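PDB 1FMJ: retinol dehydratase from Spodoptera frugiperda, which converts retinol to anhydroretinol with a sulfotransferase-type fold, binding retinol and adenosine 3',5'-diphosphate. Local coordinates for residues Ile56-Phe67 against Leu169-Met180. Numbering follows the deposited sequence.
Sequences IYNMPLRPTDVF and LMPPNMLDTVKM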
ATOM      1  N   ILE A  56      -8.779 -13.117  -8.058  1.00 25.91           N
ATOM      2  CA  ILE A  56      -7.451 -12.524  -7.987  1.00 25.16           C
ATOM      3  C   ILE A  56      -6.385 -13.612  -7.895  1.00 24.13           C
ATOM      4  O   ILE A  56      -5.270 -13.442  -8.366  1.00 24.31           O
ATOM      5  CB  ILE A  56      -7.347 -11.559  -6.787  1.00 24.06           C
ATOM      6  CG1 ILE A  56      -8.154 -10.290  -7.086  1.00 23.87           C
ATOM      7  CG2 ILE A  56      -5.895 -11.205  -6.516  1.00 25.33           C
ATOM      8  CD1 ILE A  56      -8.415  -9.410  -5.870  1.00 22.79           C
ATOM      9  N   TYR A  57      -6.746 -14.739  -7.297  1.00 25.03           N
ATOM     10  CA  TYR A  57      -5.823 -15.855  -7.154  1.00 25.93           C
ATOM     11  C   TYR A  57      -5.606 -16.478  -8.532  1.00 25.96           C
ATOM     12  O   TYR A  57      -4.558 -17.055  -8.814  1.00 24.34           O
ATOM     13  CB  TYR A  57      -6.422 -16.893  -6.203  1.00 27.51           C
ATOM     14  CG  TYR A  57      -5.441 -17.926  -5.703  1.00 29.65           C
ATOM     15  CD1 TYR A  57      -4.371 -17.562  -4.883  1.00 29.62           C
ATOM     16  CD2 TYR A  57      -5.579 -19.272  -6.051  1.00 30.10           C
ATOM     17  CE1 TYR A  57      -3.461 -18.513  -4.421  1.00 31.40           C
ATOM     18  CE2 TYR A  57      -4.675 -20.229  -5.597  1.00 31.65           C
ATOM     19  CZ  TYR A  57      -3.620 -19.843  -4.782  1.00 31.96           C
ATOM     20  OH  TYR A  57      -2.727 -20.787  -4.334  1.00 32.47           O
ATOM     21  N   ASN A  58      -6.605 -16.338  -9.393  1.00 26.38           N
ATOM     22  CA  ASN A  58      -6.535 -16.903 -10.732  1.00 27.34           C
ATOM     23  C   ASN A  58      -6.446 -15.858 -11.839  1.00 26.36           C
ATOM     24  O   ASN A  58      -6.597 -16.193 -13.006  1.00 26.11           O
ATOM     25  CB  ASN A  58      -7.763 -17.785 -10.971  1.00 28.82           C
ATOM     26  CG  ASN A  58      -7.745 -19.043 -10.128  1.00 30.78           C
ATOM     27  OD1 ASN A  58      -7.034 -20.003 -10.443  1.00 31.36           O
ATOM     28  ND2 ASN A  58      -8.510 -19.038  -9.034  1.00 31.36           N
ATOM     29  N   MET A  59      -6.200 -14.600 -11.485  1.00 25.81           N
ATOM     30  CA  MET A  59      -6.135 -13.555 -12.501  1.00 24.23           C
ATOM     31  C   MET A  59      -5.166 -13.830 -13.650  1.00 22.66           C
ATOM     32  O   MET A  59      -3.992 -14.144 -13.447  1.00 22.06           O
ATOM     33  CB  MET A  59      -5.824 -12.191 -11.868  1.00 24.38           C
ATOM     34  CG  MET A  59      -4.530 -12.108 -11.066  1.00 26.32           C
ATOM     35  SD  MET A  59      -4.228 -10.426 -10.394  1.00 27.06           S
ATOM     36  CE  MET A  59      -2.514 -10.567  -9.876  1.00 25.10           C
ATOM     37  N   PRO A  60      -5.661 -13.747 -14.888  1.00 21.76           N
ATOM     38  CA  PRO A  60      -4.771 -13.991 -16.024  1.00 22.27           C
ATOM     39  C   PRO A  60      -3.699 -12.907 -16.055  1.00 21.30           C
ATOM     40  O   PRO A  60      -4.004 -11.718 -15.896  1.00 21.22           O
ATOM     41  CB  PRO A  60      -5.711 -13.911 -17.222  1.00 22.31           C
ATOM     42  CG  PRO A  60      -7.001 -14.405 -16.651  1.00 22.18           C
ATOM     43  CD  PRO A  60      -7.063 -13.686 -15.324  1.00 23.01           C
ATOM     44  N   LEU A  61      -2.451 -13.316 -16.246  1.00 21.12           N
ATOM     45  CA  LEU A  61      -1.345 -12.371 -16.286  1.00 22.12           C
ATOM     46  C   LEU A  61      -0.686 -12.301 -17.658  1.00 23.04           C
ATOM     47  O   LEU A  61      -0.765 -13.245 -18.450  1.00 21.89           O
ATOM     48  CB  LEU A  61      -0.313 -12.732 -15.215  1.00 22.56           C
ATOM     49  CG  LEU A  61      -0.881 -12.699 -13.785  1.00 23.01           C
ATOM     50  CD1 LEU A  61       0.205 -13.076 -12.804  1.00 23.04           C
ATOM     51  CD2 LEU A  61      -1.421 -11.304 -13.463  1.00 21.06           C
ATOM     52  N   ARG A  62      -0.031 -11.173 -17.917  1.00 22.89           N
ATOM     53  CA  ARG A  62       0.631 -10.912 -19.184  1.00 23.91           C
ATOM     54  C   ARG A  62       2.103 -10.582 -18.974  1.00 24.44           C
ATOM     55  O   ARG A  62       2.466  -9.971 -17.971  1.00 24.14           O
ATOM     56  CB  ARG A  62      -0.064  -9.744 -19.872  1.00 24.88           C
ATOM     57  CG  ARG A  62      -1.582  -9.883 -19.867  1.00 26.16           C
ATOM     58  CD  ARG A  62      -2.262  -8.655 -20.449  1.00 26.82           C
ATOM     59  NE  ARG A  62      -3.714  -8.802 -20.476  1.00 25.27           N
ATOM     60  CZ  ARG A  62      -4.561  -7.809 -20.724  1.00 25.87           C
ATOM     61  NH1 ARG A  62      -4.108  -6.591 -20.970  1.00 23.54           N
ATOM     62  NH2 ARG A  62      -5.866  -8.031 -20.715  1.00 27.12           N
ATOM     63  N   PRO A  63       2.968 -10.978 -19.927  1.00 24.29           N
ATOM     64  CA  PRO A  63       4.412 -10.731 -19.852  1.00 24.01           C
ATOM     65  C   PRO A  63       4.814  -9.263 -19.751  1.00 23.64           C
ATOM     66  O   PRO A  63       5.909  -8.964 -19.287  1.00 24.31           O
ATOM     67  CB  PRO A  63       4.949 -11.401 -21.118  1.00 24.25           C
ATOM     68  CG  PRO A  63       3.795 -11.307 -22.072  1.00 24.84           C
ATOM     69  CD  PRO A  63       2.622 -11.662 -21.188  1.00 24.56           C
ATOM     70  N   THR A  64       3.942  -8.347 -20.173  1.00 22.80           N
ATOM     71  CA  THR A  64       4.273  -6.922 -20.091  1.00 22.43           C
ATOM     72  C   THR A  64       3.733  -6.273 -18.820  1.00 20.84           C
ATOM     73  O   THR A  64       3.906  -5.076 -18.614  1.00 21.92           O
ATOM     74  CB  THR A  64       3.742  -6.115 -21.301  1.00 21.46           C
ATOM     75  OG1 THR A  64       2.325  -6.292 -21.407  1.00 22.72           O
ATOM     76  CG2 THR A  64       4.415  -6.560 -22.584  1.00 23.10           C
ATOM     77  N   ASP A  65       3.082  -7.057 -17.969  1.00 20.64           N
ATOM     78  CA  ASP A  65       2.552  -6.522 -16.715  1.00 20.77           C
ATOM     79  C   ASP A  65       3.697  -6.141 -15.781  1.00 19.60           C
ATOM     80  O   ASP A  65       4.712  -6.834 -15.723  1.00 19.68           O
ATOM     81  CB  ASP A  65       1.695  -7.564 -15.982  1.00 21.32           C
ATOM     82  CG  ASP A  65       0.380  -7.839 -16.665  1.00 22.25           C
ATOM     83  OD1 ASP A  65       0.058  -7.135 -17.636  1.00 22.84           O
ATOM     84  OD2 ASP A  65      -0.339  -8.763 -16.221  1.00 23.00           O
ATOM     85  N   VAL A  66       3.531  -5.046 -15.048  1.00 17.66           N
ATOM     86  CA  VAL A  66       4.536  -4.637 -14.082  1.00 16.91           C
ATOM     87  C   VAL A  66       3.806  -4.306 -12.791  1.00 15.70           C
ATOM     88  O   VAL A  66       2.883  -3.494 -12.787  1.00 17.48           O
ATOM     89  CB  VAL A  66       5.332  -3.406 -14.541  1.00 17.46           C
ATOM     90  CG1 VAL A  66       6.347  -3.021 -13.463  1.00 15.71           C
ATOM     91  CG2 VAL A  66       6.047  -3.708 -15.847  1.00 19.22           C
ATOM     92  N   PHE A  67       4.215  -4.942 -11.701  1.00 14.99           N
ATOM     93  CA  PHE A  67       3.573  -4.725 -10.406  1.00 15.06           C
ATOM     94  C   PHE A  67       4.440  -3.976  -9.422  1.00 14.80           C
ATOM     95  O   PHE A  67       5.649  -4.178  -9.362  1.00 16.27           O
ATOM     96  CB  PHE A  67       3.223  -6.055  -9.726  1.00 14.42           C
ATOM     97  CG  PHE A  67       2.019  -6.750 -10.282  1.00 14.30           C
ATOM     98  CD1 PHE A  67       1.995  -7.203 -11.593  1.00 13.32           C
ATOM     99  CD2 PHE A  67       0.927  -7.013  -9.460  1.00 12.35           C
ATOM    100  CE1 PHE A  67       0.904  -7.912 -12.074  1.00 12.63           C
ATOM    101  CE2 PHE A  67      -0.168  -7.723  -9.934  1.00 13.58           C
ATOM    102  CZ  PHE A  67      -0.178  -8.175 -11.248  1.00 13.16           C
ATOM    103  N   LEU A 169      -1.723 -14.479  -1.865  1.00 23.20           N
ATOM    104  CA  LEU A 169      -3.109 -14.262  -2.268  1.00 22.86           C
ATOM    105  C   LEU A 169      -3.186 -14.016  -3.769  1.00 22.69           C
ATOM    106  O   LEU A 169      -4.264 -13.900  -4.344  1.00 23.12           O
ATOM    107  CB  LEU A 169      -3.716 -13.076  -1.508  1.00 22.79           C
ATOM    108  CG  LEU A 169      -3.774 -13.294   0.008  1.00 23.00           C
ATOM    109  CD1 LEU A 169      -4.495 -12.139   0.690  1.00 21.88           C
ATOM    110  CD2 LEU A 169      -4.485 -14.617   0.288  1.00 23.41           C
ATOM    111  N   MET A 170      -2.031 -13.930  -4.410  1.00 23.95           N
ATOM    112  CA  MET A 170      -2.003 -13.710  -5.849  1.00 24.04           C
ATOM    113  C   MET A 170      -1.538 -14.997  -6.511  1.00 25.93           C
ATOM    114  O   MET A 170      -1.036 -15.897  -5.836  1.00 25.18           O
ATOM    115  CB  MET A 170      -1.091 -12.527  -6.188  1.00 22.24           C
ATOM    116  CG  MET A 170      -1.642 -11.197  -5.653  1.00 19.61           C
ATOM    117  SD  MET A 170      -0.753  -9.717  -6.181  1.00 18.42           S
ATOM    118  CE  MET A 170       0.856  -9.996  -5.433  1.00 19.61           C
ATOM    119  N   PRO A 171      -1.714 -15.111  -7.836  1.00 27.08           N
ATOM    120  CA  PRO A 171      -1.316 -16.306  -8.583  1.00 28.43           C
ATOM    121  C   PRO A 171       0.061 -16.853  -8.255  1.00 28.87           C
ATOM    122  O   PRO A 171       1.062 -16.145  -8.366  1.00 28.90           O
ATOM    123  CB  PRO A 171      -1.420 -15.853 -10.037  1.00 28.22           C
ATOM    124  CG  PRO A 171      -2.582 -14.923  -9.997  1.00 28.09           C
ATOM    125  CD  PRO A 171      -2.307 -14.109  -8.741  1.00 28.38           C
ATOM    126  N   PRO A 172       0.128 -18.122  -7.820  1.00 29.80           N
ATOM    127  CA  PRO A 172       1.444 -18.677  -7.512  1.00 30.01           C
ATOM    128  C   PRO A 172       2.181 -18.723  -8.838  1.00 30.44           C
ATOM    129  O   PRO A 172       1.568 -18.923  -9.891  1.00 31.32           O
ATOM    130  CB  PRO A 172       1.117 -20.064  -6.959  1.00 31.12           C
ATOM    131  CG  PRO A 172      -0.180 -20.404  -7.623  1.00 30.42           C
ATOM    132  CD  PRO A 172      -0.936 -19.106  -7.558  1.00 29.98           C
ATOM    133  N   ASN A 173       3.485 -18.515  -8.800  1.00 30.10           N
ATOM    134  CA  ASN A 173       4.270 -18.513 -10.023  1.00 29.96           C
ATOM    135  C   ASN A 173       3.929 -17.288 -10.881  1.00 29.13           C
ATOM    136  O   ASN A 173       4.272 -17.241 -12.066  1.00 28.77           O
ATOM    137  CB  ASN A 173       4.010 -19.789 -10.828  1.00 31.33           C
ATOM    138  CG  ASN A 173       4.232 -21.042 -10.012  1.00 32.26           C
ATOM    139  OD1 ASN A 173       5.315 -21.260  -9.472  1.00 32.48           O
ATOM    140  ND2 ASN A 173       3.201 -21.875  -9.916  1.00 33.26           N
ATOM    141  N   MET A 174       3.254 -16.303 -10.294  1.00 26.83           N
ATOM    142  CA  MET A 174       2.913 -15.097 -11.046  1.00 26.16           C
ATOM    143  C   MET A 174       4.201 -14.459 -11.574  1.00 24.78           C
ATOM    144  O   MET A 174       4.213 -13.846 -12.641  1.00 24.10           O
ATOM    145  CB  MET A 174       2.146 -14.093 -10.164  1.00 25.27           C
ATOM    146  CG  MET A 174       2.950 -13.470  -9.019  1.00 24.09           C
ATOM    147  SD  MET A 174       1.982 -12.236  -8.078  1.00 23.98           S
ATOM    148  CE  MET A 174       1.871 -10.920  -9.301  1.00 20.87           C
ATOM    149  N   LEU A 175       5.288 -14.629 -10.827  1.00 24.12           N
ATOM    150  CA  LEU A 175       6.574 -14.067 -11.214  1.00 24.23           C
ATOM    151  C   LEU A 175       7.186 -14.731 -12.454  1.00 24.91           C
ATOM    152  O   LEU A 175       8.178 -14.243 -12.993  1.00 23.54           O
ATOM    153  CB  LEU A 175       7.549 -14.136 -10.034  1.00 25.82           C
ATOM    154  CG  LEU A 175       7.157 -13.342  -8.780  1.00 26.04           C
ATOM    155  CD1 LEU A 175       8.217 -13.523  -7.698  1.00 25.23           C
ATOM    156  CD2 LEU A 175       7.000 -11.861  -9.132  1.00 26.35           C
ATOM    157  N   ASP A 176       6.603 -15.834 -12.915  1.00 24.92           N
ATOM    158  CA  ASP A 176       7.116 -16.478 -14.120  1.00 25.73           C
ATOM    159  C   ASP A 176       6.687 -15.622 -15.294  1.00 25.48           C
ATOM    160  O   ASP A 176       7.277 -15.680 -16.369  1.00 26.53           O
ATOM    161  CB  ASP A 176       6.530 -17.881 -14.327  1.00 25.39           C
ATOM    162  CG  ASP A 176       7.024 -18.887 -13.308  1.00 26.95           C
ATOM    163  OD1 ASP A 176       8.202 -18.815 -12.909  1.00 26.89           O
ATOM    164  OD2 ASP A 176       6.230 -19.770 -12.920  1.00 27.60           O
ATOM    165  N   THR A 177       5.653 -14.818 -15.086  1.00 24.96           N
ATOM    166  CA  THR A 177       5.138 -13.985 -16.164  1.00 24.31           C
ATOM    167  C   THR A 177       5.379 -12.486 -16.025  1.00 23.65           C
ATOM    168  O   THR A 177       5.769 -11.819 -16.986  1.00 23.23           O
ATOM    169  CB  THR A 177       3.624 -14.197 -16.323  1.00 24.74           C
ATOM    170  OG1 THR A 177       3.350 -15.600 -16.422  1.00 25.03           O
ATOM    171  CG2 THR A 177       3.113 -13.486 -17.573  1.00 25.70           C
ATOM    172  N   VAL A 178       5.149 -11.958 -14.831  1.00 22.33           N
ATOM    173  CA  VAL A 178       5.283 -10.525 -14.616  1.00 22.27           C
ATOM    174  C   VAL A 178       6.462 -10.085 -13.770  1.00 21.14           C
ATOM    175  O   VAL A 178       7.056 -10.879 -13.037  1.00 21.88           O
ATOM    176  CB  VAL A 178       3.983  -9.961 -13.977  1.00 21.04           C
ATOM    177  CG1 VAL A 178       2.783 -10.492 -14.731  1.00 21.97           C
ATOM    178  CG2 VAL A 178       3.887 -10.355 -12.500  1.00 21.02           C
ATOM    179  N   LYS A 179       6.806  -8.809 -13.893  1.00 19.66           N
ATOM    180  CA  LYS A 179       7.884  -8.240 -13.109  1.00 19.38           C
ATOM    181  C   LYS A 179       7.237  -7.522 -11.929  1.00 19.22           C
ATOM    182  O   LYS A 179       6.132  -6.980 -12.044  1.00 19.90           O
ATOM    183  CB  LYS A 179       8.711  -7.270 -13.954  1.00 20.25           C
ATOM    184  CG  LYS A 179       9.496  -7.977 -15.046  1.00 22.34           C
ATOM    185  CD  LYS A 179      10.372  -7.033 -15.836  1.00 22.86           C
ATOM    186  CE  LYS A 179      11.054  -7.778 -16.968  1.00 23.74           C
ATOM    187  NZ  LYS A 179      11.824  -8.957 -16.460  1.00 25.44           N
ATOM    188  N   MET A 180       7.917  -7.532 -10.793  1.00 18.65           N
ATOM    189  CA  MET A 180       7.400  -6.901  -9.587  1.00 17.47           C
ATOM    190  C   MET A 180       8.492  -6.218  -8.785  1.00 17.28           C
ATOM    191  O   MET A 180       9.604  -6.739  -8.663  1.00 17.33           O
ATOM    192  CB  MET A 180       6.707  -7.949  -8.700  1.00 17.95           C
ATOM    193  CG  MET A 180       6.353  -7.463  -7.278  1.00 15.97           C
ATOM    194  SD  MET A 180       5.444  -8.701  -6.279  1.00 19.60           S
ATOM    195  CE  MET A 180       3.870  -8.693  -7.133  1.00 17.96           C
TER
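The ring of Phe67 and the thioether arm of Met174 meet at the tightly packed end of this contact: the methyl CE of Met174 lies over the centre of one ring face, 3.9 Å from the centroid of the Phe67 ring, a CH-pi contact. Met174 gets there because CG sits between its own backbone N and carbonyl carbon (chi1 67°) and the chain bends at its last torsion. Val178 CG2 comes within 3.8 Å of Phe67 CD1, Met180 CE touches Phe67 CB, and the sulfur of Met170 approaches the ring obliquely as a Met-aromatic contact. Here two neighbouring strands of the parallel sulfotransferase sheet, 66-70 and 179-184, begin side by side, tied by Phe67 N to Lys179 O (2.8 Å, N-H...O 168°) and by a weak bond from Lys179 N to Asp65 O. With an alanine at Phe67, the Met174 methyl would probably lose the face it lies on, and a gap would be likely to open beside Val178. Next to this core, Leu61 CD1 presses on Met174 CB at 3.4 Å, closer than carbons usually pack, and Val178 CG1 lies 3.4 Å from Asp65 CB. Met59 CG meets Pro171 CG at 3.6 Å, and Met59 CE reaches Pro171 CD and Met170 SD. The carboxylate of Asp65 accepts the N-H of Arg62 from above its plane and forms a salt bridge with Arg159.

The solvent side touches through fewer side-chain atoms. Exposed Pro172 sets CD off-centre over one face of the Tyr57 ring, 4.3 Å from its centroid, while Thr177 rests its CG2 on the backbone between Arg62 and exposed Pro63. The chemistry is thus mostly apolar, with flexible thioethers moulded round one aromatic ring and the backbone bonds between the two segments lying where the strands begin, which implies cohesion by shape more than by charge.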